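Local coordinates for protein-tyrosine-phosphatase (Shewanella sp., PDB 2Z72) that hydrolyses phosphotyrosine in proteins as a cold-active phosphatase, probably using its pair of zinc ions as other calcineurin-like phosphoesterases use their metals, at residues G113-R118 / N123-F128. Sequence-based numbering, arbitrary orientation. Where two conformers were deposited one is given.
Sequences GDIFDR and NEVLWF. With ZN (zinc ion), chain B; ZN (zinc ion), chain C.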
loop_
_atom_site.group_PDB
_atom_site.type_symbol
_atom_site.label_atom_id
_atom_site.label_comp_id
_atom_site.label_asym_id
_atom_site.label_seq_id
_atom_site.Cartn_x
_atom_site.Cartn_y
_atom_site.Cartn_z
ATOM N N GLY A 113 -1.542 2.295 -1.027
ATOM C CA GLY A 113 -1.583 2.605 0.401
ATOM C C GLY A 113 -2.709 1.964 1.195
ATOM O O GLY A 113 -3.614 1.313 0.688
ATOM N N ASP A 114 -2.582 2.149 2.499
ATOM C CA ASP A 114 -3.605 1.799 3.506
ATOM C C ASP A 114 -3.870 0.329 3.620
ATOM O O ASP A 114 -4.994 -0.169 3.649
ATOM C CB ASP A 114 -4.895 2.603 3.309
ATOM C CG ASP A 114 -4.851 3.981 3.919
ATOM O OD1 ASP A 114 -6.011 4.609 3.961
ATOM O OD2 ASP A 114 -3.784 4.462 4.310
ATOM N N ILE A 115 -2.754 -0.427 3.810
ATOM C CA ILE A 115 -2.809 -1.774 4.352
ATOM C C ILE A 115 -3.235 -1.764 5.806
ATOM O O ILE A 115 -4.054 -2.560 6.253
ATOM C CB ILE A 115 -1.456 -2.488 4.218
ATOM C CG1 ILE A 115 -1.165 -2.820 2.756
ATOM C CG2 ILE A 115 -1.419 -3.721 5.115
ATOM C CD1 ILE A 115 0.206 -3.374 2.479
ATOM N N PHE A 116 -2.639 -0.860 6.588
ATOM C CA PHE A 116 -2.912 -0.800 8.030
ATOM C C PHE A 116 -4.330 -0.300 8.343
ATOM O O PHE A 116 -4.944 0.431 7.581
ATOM C CB PHE A 116 -1.948 0.128 8.711
ATOM C CG PHE A 116 -0.547 -0.404 8.860
ATOM C CD1 PHE A 116 0.447 -0.127 7.933
ATOM C CD2 PHE A 116 -0.231 -1.186 9.950
ATOM C CE1 PHE A 116 1.709 -0.620 8.112
ATOM C CE2 PHE A 116 1.025 -1.670 10.109
ATOM C CZ PHE A 116 2.006 -1.385 9.219
ATOM N N ASP A 117 -4.757 -0.719 9.526
ATOM C CA ASP A 117 -5.849 -0.190 10.341
ATOM C C ASP A 117 -7.211 -0.690 9.894
ATOM O O ASP A 117 -7.422 -1.170 8.782
ATOM C CB ASP A 117 -5.776 1.345 10.381
ATOM C CG ASP A 117 -4.619 1.883 11.185
ATOM O OD1 ASP A 117 -4.388 3.129 11.106
ATOM O OD2 ASP A 117 -3.971 1.092 11.914
ATOM N N ARG A 118 -8.124 -0.583 10.857
ATOM C CA ARG A 118 -9.510 -1.017 10.845
ATOM C C ARG A 118 -9.636 -2.524 10.920
ATOM O O ARG A 118 -10.351 -3.060 11.779
ATOM C CB ARG A 118 -10.330 -0.429 9.684
ATOM C CG ARG A 118 -11.789 -0.830 9.866
ATOM C CD ARG A 118 -12.635 -0.184 8.752
ATOM N NE ARG A 118 -13.978 -0.785 8.765
ATOM C CZ ARG A 118 -15.046 -0.261 8.185
ATOM N NH1 ARG A 118 -14.937 0.898 7.544
ATOM N NH2 ARG A 118 -16.211 -0.915 8.271
ATOM N N ASN A 123 -1.202 -8.224 9.624
ATOM C CA ASN A 123 0.037 -8.897 9.348
ATOM C C ASN A 123 -0.069 -9.894 8.227
ATOM O O ASN A 123 0.930 -10.106 7.500
ATOM C CB ASN A 123 0.627 -9.510 10.613
ATOM C CG ASN A 123 1.141 -8.437 11.542
ATOM O OD1 ASN A 123 1.921 -7.583 11.134
ATOM N ND2 ASN A 123 0.705 -8.452 12.818
ATOM N N GLU A 124 -1.194 -10.541 8.043
ATOM C CA GLU A 124 -1.428 -11.409 6.905
ATOM C C GLU A 124 -1.252 -10.600 5.616
ATOM O O GLU A 124 -0.613 -11.069 4.689
ATOM C CB GLU A 124 -2.801 -12.053 6.963
ATOM C CG GLU A 124 -2.974 -13.062 8.114
ATOM C CD GLU A 124 -3.090 -12.525 9.499
ATOM O OE1 GLU A 124 -3.295 -11.325 9.749
ATOM O OE2 GLU A 124 -2.935 -13.393 10.431
ATOM N N VAL A 125 -1.857 -9.429 5.540
ATOM C CA VAL A 125 -1.689 -8.591 4.364
ATOM C C VAL A 125 -0.265 -8.190 4.181
ATOM O O VAL A 125 0.292 -8.263 3.052
ATOM C CB VAL A 125 -2.613 -7.361 4.389
ATOM C CG1 VAL A 125 -2.373 -6.549 3.113
ATOM C CG2 VAL A 125 -4.072 -7.766 4.476
ATOM N N LEU A 126 0.405 -7.733 5.245
ATOM C CA LEU A 126 1.773 -7.260 5.104
ATOM C C LEU A 126 2.694 -8.335 4.596
ATOM O O LEU A 126 3.472 -8.136 3.643
ATOM C CB LEU A 126 2.247 -6.695 6.458
ATOM C CG LEU A 126 1.638 -5.358 6.898
ATOM C CD1 LEU A 126 1.951 -5.110 8.351
ATOM C CD2 LEU A 126 2.162 -4.179 6.081
ATOM N N TRP A 127 2.651 -9.519 5.219
ATOM C CA TRP A 127 3.579 -10.571 4.803
ATOM C C TRP A 127 3.230 -11.104 3.421
ATOM O O TRP A 127 4.137 -11.542 2.702
ATOM C CB TRP A 127 3.673 -11.691 5.854
ATOM C CG TRP A 127 4.401 -11.268 7.080
ATOM C CD1 TRP A 127 3.931 -11.075 8.329
ATOM C CD2 TRP A 127 5.814 -10.962 7.122
ATOM N NE1 TRP A 127 4.941 -10.681 9.151
ATOM C CE2 TRP A 127 6.110 -10.605 8.452
ATOM C CE3 TRP A 127 6.868 -10.972 6.188
ATOM C CZ2 TRP A 127 7.388 -10.250 8.858
ATOM C CZ3 TRP A 127 8.133 -10.617 6.594
ATOM C CH2 TRP A 127 8.393 -10.263 7.913
ATOM N N PHE A 128 1.961 -11.134 3.058
ATOM C CA PHE A 128 1.572 -11.509 1.734
ATOM C C PHE A 128 2.158 -10.519 0.733
ATOM O O PHE A 128 2.712 -10.944 -0.294
ATOM C CB PHE A 128 0.043 -11.564 1.615
ATOM C CG PHE A 128 -0.439 -11.729 0.191
ATOM C CD1 PHE A 128 -0.329 -12.923 -0.485
ATOM C CD2 PHE A 128 -0.998 -10.654 -0.456
ATOM C CE1 PHE A 128 -0.756 -13.051 -1.792
ATOM C CE2 PHE A 128 -1.426 -10.781 -1.773
ATOM C CZ PHE A 128 -1.332 -11.987 -2.443
HETATM ZN ZN ZN B . -8.065 4.019 3.595
HETATM ZN ZN ZN C . -6.397 6.789 3.390
HETATM O O HOH W 1 -10.112 3.777 3.106
HETATM O O HOH W 2 -8.145 5.985 3.773
#
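Ile115 meets helix 122-138 with CG2: a chi1 of -70° keeps its CG1 beside the backbone N and leaves CG2 anti to it, while in Val125 it is CG1 that stands trans to N (chi1 -180°). The two methyls come together at 3.6 Å, Ile115 CG2 to Val125 CG1. Ile115 CG2 also lies 3.7 Å from Leu126 CD2, so one methyl touches two consecutive side chains of the helix. Leu126 divides its branches: CD2 serves Ile115, whereas Leu126 CD1 reaches the far end of the neighbouring ring, 3.8 Å from Phe116 CZ, the leucine running roughly at right angles to the phenylalanine side chain. With no hydrogen bond between the segments, the buried contact rests on apolar side chains alone. The loop after strand 108-111 carries the GDXXDR signature of PPP-type phosphatases within the calcineurin-like phosphoesterase fold (GDIFDR here). Asp114 OD1 bridges the two zinc ions, 2.2 Å from the zinc of chain B and 2.3 Å from that of chain C; Asp78 and His80 also bind the first ion, Asn149, His207 and His286 the second, and a water bridges the two. With an alanine at Ile115 the methyl that meets Val125 CG1 and Leu126 CD2 is gone, which would probably open a gap against the helix just beside the zinc-bridging aspartate. Beyond the contact, Phe116 also touches Leu191 and Leu126 touches Trp190, both of helix 186-192, while Val125 packs on Tyr83 of helix 83-92.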